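Local coordinates for protein ESSC (Geobacillus thermodenitrificans, PDB 5FWH) that probably serves as a structural component of the type VII secretion apparatus, contributing tandem forkhead-associated modules at the N-terminus of an FtsK/SpoIIIE-type ATPase, at residues 109-121 with 176-188. Numbering follows the deposited sequence.
Sequences SNDPQADIETTNA and LAVTSSEEVVSSL
An FHA-type beta-sandwich is closed at one sheet edge here: Ile116 and Ser186 form an antiparallel non-hydrogen-bonded pair between strand 116-117 and the short, loosely held strand 185-186. The latter is one of the two edge strands of its sheet. Strand 175-180 belongs to the other sheet, and the chain turns back from it to reach this edge. Ile116 sits between the two sheets. Its CG2 meets Val184 CG1 at 3.7 Å. CG1 lies anti to the carbonyl carbon (chi1 -59°) and carries CD1 inward, 4.0 Å from Val178 CG2; the two side chains lie alongside and run in opposite senses. Leu188 CD1 closes over Ile116 CG1 at 3.9 Å, and Tyr98 of strand 94-99 packs on Val184, Ser186 and Leu188. On the other face of the strand pair, Glu117 CB lies 4.0 Å from Val185 CB. The backbone bond from Glu117 N to Val185 O is nearly straight. One carboxylate oxygen of Asp115, OD2, bonds to Leu107 N, while its carbonyl O takes two donors from opposite faces of the carbonyl plane. Ser187 N gives the longer, more bent bond, with an N-H...O angle of 144°. Ser186 OG gives the other and also accepts from Leu188 N, which makes an ST turn. Replacing Ser186 with an alanine would probably cost Asp115 O one of its two donors and leave Leu188 N without this acceptor, so that the turn could shift. The Ser186 OG to Asp115 O bond is short, 2.6 Å, its donor tilted 24° from the carbonyl plane.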
ATOM      1  N   SER A 109     -10.022 -10.412  -2.709  1.00 44.07           N
ATOM      2  CA  SER A 109      -9.307 -11.555  -2.139  1.00 47.08           C
ATOM      3  C   SER A 109      -8.773 -12.439  -3.257  1.00 49.76           C
ATOM      4  O   SER A 109      -8.769 -12.063  -4.421  1.00 45.24           O
ATOM      5  CB  SER A 109     -10.255 -12.379  -1.298  1.00 49.95           C
ATOM      6  OG  SER A 109     -11.138 -13.038  -2.185  1.00 51.57           O
ATOM      7  N   ASN A 110      -8.293 -13.617  -2.877  1.00 55.05           N
ATOM      8  CA  ASN A 110      -7.731 -14.513  -3.824  1.00 59.13           C
ATOM      9  C   ASN A 110      -8.675 -15.583  -4.207  1.00 62.91           C
ATOM     10  O   ASN A 110      -8.323 -16.403  -5.035  1.00 67.50           O
ATOM     11  CB  ASN A 110      -6.448 -15.138  -3.337  1.00 63.10           C
ATOM     12  CG  ASN A 110      -5.633 -15.647  -4.484  1.00 67.67           C
ATOM     13  OD1 ASN A 110      -5.458 -14.941  -5.485  1.00 71.33           O
ATOM     14  ND2 ASN A 110      -5.199 -16.871  -4.401  1.00 72.62           N
ATOM     15  N   ASP A 111      -9.895 -15.533  -3.673  1.00 63.31           N
ATOM     16  CA  ASP A 111     -10.948 -16.437  -4.095  1.00 64.79           C
ATOM     17  C   ASP A 111     -11.302 -16.281  -5.578  1.00 64.17           C
ATOM     18  O   ASP A 111     -11.297 -15.107  -6.116  1.00 61.42           O
ATOM     19  CB  ASP A 111     -12.203 -16.231  -3.255  1.00 65.65           C
ATOM     20  CG  ASP A 111     -11.958 -16.492  -1.799  1.00 69.96           C
ATOM     21  OD1 ASP A 111     -12.025 -17.681  -1.352  1.00 70.98           O
ATOM     22  OD2 ASP A 111     -11.663 -15.509  -1.093  1.00 67.28           O
ATOM     23  N   PRO A 112     -11.660 -17.427  -6.234  1.00 63.34           N
ATOM     24  CA  PRO A 112     -12.059 -17.488  -7.629  1.00 62.29           C
ATOM     25  C   PRO A 112     -13.149 -16.519  -7.988  1.00 58.90           C
ATOM     26  O   PRO A 112     -13.128 -16.003  -9.085  1.00 54.46           O
ATOM     27  CB  PRO A 112     -12.622 -18.899  -7.784  1.00 66.15           C
ATOM     28  CG  PRO A 112     -11.856 -19.679  -6.803  1.00 69.41           C
ATOM     29  CD  PRO A 112     -11.755 -18.772  -5.621  1.00 68.12           C
ATOM     30  N   GLN A 113     -14.083 -16.285  -7.063  1.00 59.01           N
ATOM     31  CA  GLN A 113     -15.226 -15.410  -7.315  1.00 57.30           C
ATOM     32  C   GLN A 113     -15.060 -13.958  -6.836  1.00 54.46           C
ATOM     33  O   GLN A 113     -16.046 -13.206  -6.812  1.00 53.64           O
ATOM     34  CB  GLN A 113     -16.484 -16.081  -6.769  1.00 59.78           C
ATOM     35  CG  GLN A 113     -16.643 -17.546  -7.287  1.00 64.04           C
ATOM     36  CD  GLN A 113     -16.604 -17.647  -8.811  1.00 66.13           C
ATOM     37  OE1 GLN A 113     -15.946 -18.515  -9.393  1.00 70.96           O
ATOM     38  NE2 GLN A 113     -17.323 -16.768  -9.462  1.00 64.35           N
ATOM     39  N   ALA A 114     -13.819 -13.558  -6.544  1.00 52.36           N
ATOM     40  CA  ALA A 114     -13.494 -12.184  -6.133  1.00 49.38           C
ATOM     41  C   ALA A 114     -13.788 -11.205  -7.231  1.00 48.19           C
ATOM     42  O   ALA A 114     -13.491 -11.467  -8.397  1.00 49.11           O
ATOM     43  CB  ALA A 114     -12.025 -12.075  -5.753  1.00 48.57           C
ATOM     44  N   ASP A 115     -14.408 -10.090  -6.878  1.00 48.00           N
ATOM     45  CA  ASP A 115     -14.567  -8.969  -7.846  1.00 47.60           C
ATOM     46  C   ASP A 115     -13.208  -8.357  -8.270  1.00 44.74           C
ATOM     47  O   ASP A 115     -13.033  -7.872  -9.395  1.00 45.82           O
ATOM     48  CB  ASP A 115     -15.476  -7.896  -7.241  1.00 51.49           C
ATOM     49  CG  ASP A 115     -16.858  -8.445  -6.854  1.00 58.82           C
ATOM     50  OD1 ASP A 115     -17.697  -8.534  -7.784  1.00 64.83           O
ATOM     51  OD2 ASP A 115     -17.107  -8.788  -5.651  1.00 58.66           O
ATOM     52  N   ILE A 116     -12.261  -8.298  -7.338  1.00 44.43           N
ATOM     53  CA  ILE A 116     -10.898  -7.900  -7.636  1.00 43.41           C
ATOM     54  C   ILE A 116     -10.015  -8.976  -7.083  1.00 45.62           C
ATOM     55  O   ILE A 116     -10.025  -9.203  -5.887  1.00 42.03           O
ATOM     56  CB  ILE A 116     -10.498  -6.558  -7.009  1.00 41.52           C
ATOM     57  CG1 ILE A 116     -11.440  -5.429  -7.494  1.00 39.92           C
ATOM     58  CG2 ILE A 116      -9.037  -6.229  -7.324  1.00 41.38           C
ATOM     59  CD1 ILE A 116     -11.090  -4.104  -6.846  1.00 38.31           C
ATOM     60  N   GLU A 117      -9.220  -9.590  -7.968  1.00 51.81           N
ATOM     61  CA  GLU A 117      -8.371 -10.743  -7.591  1.00 59.05           C
ATOM     62  C   GLU A 117      -6.942 -10.344  -7.263  1.00 61.77           C
ATOM     63  O   GLU A 117      -6.250  -9.717  -8.091  1.00 63.77           O
ATOM     64  CB  GLU A 117      -8.362 -11.803  -8.675  1.00 62.46           C
ATOM     65  CG  GLU A 117      -9.623 -12.666  -8.669  1.00 66.32           C
ATOM     66  CD  GLU A 117      -9.578 -13.782  -9.712  1.00 74.04           C
ATOM     67  OE1 GLU A 117      -9.932 -13.491 -10.885  1.00 70.90           O
ATOM     68  OE2 GLU A 117      -9.206 -14.945  -9.340  1.00 75.82           O
ATOM     69  N   THR A 118      -6.505 -10.731  -6.063  1.00 59.42           N
ATOM     70  CA  THR A 118      -5.190 -10.397  -5.579  1.00 60.20           C
ATOM     71  C   THR A 118      -4.784 -11.351  -4.451  1.00 61.66           C
ATOM     72  O   THR A 118      -5.614 -11.777  -3.631  1.00 61.39           O
ATOM     73  CB  THR A 118      -5.109  -8.925  -5.080  1.00 59.81           C
ATOM     74  OG1 THR A 118      -3.923  -8.717  -4.316  1.00 61.46           O
ATOM     75  CG2 THR A 118      -6.335  -8.521  -4.179  1.00 59.17           C
ATOM     76  N   THR A 119      -3.494 -11.654  -4.427  1.00 60.87           N
ATOM     77  CA  THR A 119      -2.876 -12.349  -3.318  1.00 65.25           C
ATOM     78  C   THR A 119      -2.330 -11.333  -2.324  1.00 65.11           C
ATOM     79  O   THR A 119      -1.682 -11.727  -1.393  1.00 62.25           O
ATOM     80  CB  THR A 119      -1.704 -13.241  -3.791  1.00 70.23           C
ATOM     81  OG1 THR A 119      -0.591 -12.429  -4.192  1.00 73.38           O
ATOM     82  CG2 THR A 119      -2.119 -14.127  -4.940  1.00 71.58           C
ATOM     83  N   ASN A 120      -2.584 -10.029  -2.527  1.00 65.46           N
ATOM     84  CA  ASN A 120      -2.053  -8.952  -1.645  1.00 66.81           C
ATOM     85  C   ASN A 120      -2.940  -8.454  -0.507  1.00 62.58           C
ATOM     86  O   ASN A 120      -2.430  -7.799   0.398  1.00 63.08           O
ATOM     87  CB  ASN A 120      -1.686  -7.689  -2.464  1.00 68.55           C
ATOM     88  CG  ASN A 120      -0.816  -7.986  -3.656  1.00 71.28           C
ATOM     89  OD1 ASN A 120      -1.051  -7.458  -4.746  1.00 73.40           O
ATOM     90  ND2 ASN A 120       0.177  -8.860  -3.472  1.00 72.49           N
ATOM     91  N   ALA A 121      -4.242  -8.721  -0.575  1.00 57.13           N
ATOM     92  CA  ALA A 121      -5.224  -8.108   0.312  1.00 54.83           C
ATOM     93  C   ALA A 121      -6.396  -9.032   0.421  1.00 55.33           C
ATOM     94  O   ALA A 121      -6.652  -9.770  -0.476  1.00 56.63           O
ATOM     95  CB  ALA A 121      -5.707  -6.789  -0.305  1.00 53.62           C
ATOM     96  N   LEU A 176     -14.384   3.562  -8.262  1.00 43.04           N
ATOM     97  CA  LEU A 176     -13.340   3.005  -7.417  1.00 40.79           C
ATOM     98  C   LEU A 176     -12.046   2.886  -8.196  1.00 39.59           C
ATOM     99  O   LEU A 176     -12.019   2.195  -9.222  1.00 40.37           O
ATOM    100  CB  LEU A 176     -13.794   1.647  -6.915  1.00 39.20           C
ATOM    101  CG  LEU A 176     -12.740   0.876  -6.155  1.00 38.86           C
ATOM    102  CD1 LEU A 176     -12.430   1.627  -4.865  1.00 40.12           C
ATOM    103  CD2 LEU A 176     -13.246  -0.529  -5.938  1.00 37.69           C
ATOM    104  N   ALA A 177     -11.007   3.588  -7.741  1.00 38.94           N
ATOM    105  CA  ALA A 177      -9.739   3.566  -8.410  1.00 40.10           C
ATOM    106  C   ALA A 177      -8.826   2.691  -7.629  1.00 38.08           C
ATOM    107  O   ALA A 177      -8.792   2.731  -6.384  1.00 38.43           O
ATOM    108  CB  ALA A 177      -9.150   4.936  -8.583  1.00 42.64           C
ATOM    109  N   VAL A 178      -8.177   1.821  -8.362  1.00 35.40           N
ATOM    110  CA  VAL A 178      -7.213   0.879  -7.836  1.00 36.82           C
ATOM    111  C   VAL A 178      -5.839   1.077  -8.432  1.00 37.73           C
ATOM    112  O   VAL A 178      -5.754   1.086  -9.633  1.00 42.29           O
ATOM    113  CB  VAL A 178      -7.672  -0.541  -8.172  1.00 36.94           C
ATOM    114  CG1 VAL A 178      -6.665  -1.564  -7.614  1.00 35.47           C
ATOM    115  CG2 VAL A 178      -9.076  -0.702  -7.641  1.00 37.58           C
ATOM    116  N   THR A 179      -4.776   1.273  -7.642  1.00 37.81           N
ATOM    117  CA  THR A 179      -3.439   1.455  -8.237  1.00 43.05           C
ATOM    118  C   THR A 179      -2.584   0.332  -7.735  1.00 42.32           C
ATOM    119  O   THR A 179      -2.707  -0.054  -6.583  1.00 41.17           O
ATOM    120  CB  THR A 179      -2.831   2.816  -7.918  1.00 45.48           C
ATOM    121  OG1 THR A 179      -3.766   3.779  -8.380  1.00 50.62           O
ATOM    122  CG2 THR A 179      -1.506   3.030  -8.650  1.00 48.99           C
ATOM    123  N   SER A 180      -1.740  -0.175  -8.617  1.00 40.83           N
ATOM    124  CA  SER A 180      -1.069  -1.428  -8.401  1.00 42.46           C
ATOM    125  C   SER A 180       0.154  -1.477  -9.256  1.00 46.48           C
ATOM    126  O   SER A 180       0.144  -1.025 -10.381  1.00 47.64           O
ATOM    127  CB  SER A 180      -1.941  -2.572  -8.865  1.00 42.56           C
ATOM    128  OG  SER A 180      -1.328  -3.801  -8.589  1.00 42.61           O
ATOM    129  N   SER A 181       1.175  -2.128  -8.745  1.00 50.89           N
ATOM    130  CA  SER A 181       2.340  -2.460  -9.546  1.00 55.94           C
ATOM    131  C   SER A 181       2.117  -3.637 -10.473  1.00 58.20           C
ATOM    132  O   SER A 181       2.935  -3.837 -11.313  1.00 59.57           O
ATOM    133  CB  SER A 181       3.606  -2.656  -8.678  1.00 56.68           C
ATOM    134  OG  SER A 181       3.293  -2.965  -7.324  1.00 60.58           O
ATOM    135  N   GLU A 182       1.032  -4.392 -10.356  1.00 58.83           N
ATOM    136  CA  GLU A 182       0.732  -5.443 -11.342  1.00 63.76           C
ATOM    137  C   GLU A 182      -0.568  -5.095 -12.015  1.00 63.61           C
ATOM    138  O   GLU A 182      -1.333  -4.289 -11.464  1.00 57.09           O
ATOM    139  CB  GLU A 182       0.550  -6.784 -10.670  1.00 69.19           C
ATOM    140  CG  GLU A 182       1.374  -6.984  -9.419  1.00 74.34           C
ATOM    141  CD  GLU A 182       1.395  -8.433  -8.942  1.00 80.85           C
ATOM    142  OE1 GLU A 182       0.631  -9.273  -9.484  1.00 83.60           O
ATOM    143  OE2 GLU A 182       2.190  -8.741  -8.016  1.00 87.88           O
ATOM    144  N   GLU A 183      -0.837  -5.711 -13.175  1.00 63.18           N
ATOM    145  CA  GLU A 183      -2.176  -5.668 -13.755  1.00 63.61           C
ATOM    146  C   GLU A 183      -3.198  -6.275 -12.725  1.00 60.98           C
ATOM    147  O   GLU A 183      -2.946  -7.292 -12.014  1.00 62.48           O
ATOM    148  CB  GLU A 183      -2.285  -6.344 -15.156  1.00 69.94           C
ATOM    149  CG  GLU A 183      -1.761  -5.540 -16.368  1.00 74.23           C
ATOM    150  CD  GLU A 183      -2.833  -5.154 -17.410  1.00 79.53           C
ATOM    151  OE1 GLU A 183      -3.761  -4.365 -17.106  1.00 82.80           O
ATOM    152  OE2 GLU A 183      -2.762  -5.625 -18.567  1.00 79.48           O
ATOM    153  N   VAL A 184      -4.316  -5.585 -12.597  1.00 53.98           N
ATOM    154  CA  VAL A 184      -5.356  -5.982 -11.696  1.00 52.55           C
ATOM    155  C   VAL A 184      -6.311  -6.857 -12.490  1.00 52.34           C
ATOM    156  O   VAL A 184      -6.628  -6.542 -13.617  1.00 51.98           O
ATOM    157  CB  VAL A 184      -6.098  -4.740 -11.220  1.00 51.57           C
ATOM    158  CG1 VAL A 184      -7.301  -5.117 -10.404  1.00 49.87           C
ATOM    159  CG2 VAL A 184      -5.136  -3.917 -10.380  1.00 53.46           C
ATOM    160  N   VAL A 185      -6.796  -7.911 -11.860  1.00 51.60           N
ATOM    161  CA  VAL A 185      -7.768  -8.798 -12.447  1.00 52.12           C
ATOM    162  C   VAL A 185      -9.075  -8.563 -11.762  1.00 50.81           C
ATOM    163  O   VAL A 185      -9.164  -8.665 -10.527  1.00 48.39           O
ATOM    164  CB  VAL A 185      -7.346 -10.248 -12.261  1.00 55.11           C
ATOM    165  CG1 VAL A 185      -8.350 -11.197 -12.951  1.00 55.93           C
ATOM    166  CG2 VAL A 185      -5.937 -10.428 -12.825  1.00 57.79           C
ATOM    167  N   SER A 186     -10.066  -8.186 -12.576  1.00 49.77           N
ATOM    168  CA  SER A 186     -11.354  -7.766 -12.079  1.00 51.10           C
ATOM    169  C   SER A 186     -12.507  -8.207 -12.945  1.00 50.61           C
ATOM    170  O   SER A 186     -12.458  -8.118 -14.145  1.00 54.65           O
ATOM    171  CB  SER A 186     -11.418  -6.214 -11.932  1.00 49.49           C
ATOM    172  OG  SER A 186     -12.520  -5.876 -11.060  1.00 48.40           O
ATOM    173  N   SER A 187     -13.597  -8.584 -12.311  1.00 54.71           N
ATOM    174  CA  SER A 187     -14.861  -8.762 -13.031  1.00 56.19           C
ATOM    175  C   SER A 187     -15.696  -7.491 -13.044  1.00 55.70           C
ATOM    176  O   SER A 187     -16.819  -7.545 -13.456  1.00 59.63           O
ATOM    177  CB  SER A 187     -15.637  -9.891 -12.380  1.00 56.75           C
ATOM    178  OG  SER A 187     -15.956  -9.530 -11.076  1.00 58.30           O
ATOM    179  N   LEU A 188     -15.170  -6.357 -12.582  1.00 54.49           N
ATOM    180  CA  LEU A 188     -15.953  -5.112 -12.514  1.00 54.80           C
ATOM    181  C   LEU A 188     -15.947  -4.388 -13.854  1.00 53.25           C
ATOM    182  O   LEU A 188     -15.108  -4.655 -14.677  1.00 58.08           O
ATOM    183  CB  LEU A 188     -15.404  -4.176 -11.436  1.00 51.18           C
ATOM    184  CG  LEU A 188     -15.556  -4.699  -9.988  1.00 49.87           C
ATOM    185  CD1 LEU A 188     -14.649  -3.955  -9.037  1.00 49.73           C
ATOM    186  CD2 LEU A 188     -16.983  -4.624  -9.504  1.00 48.39           C
TER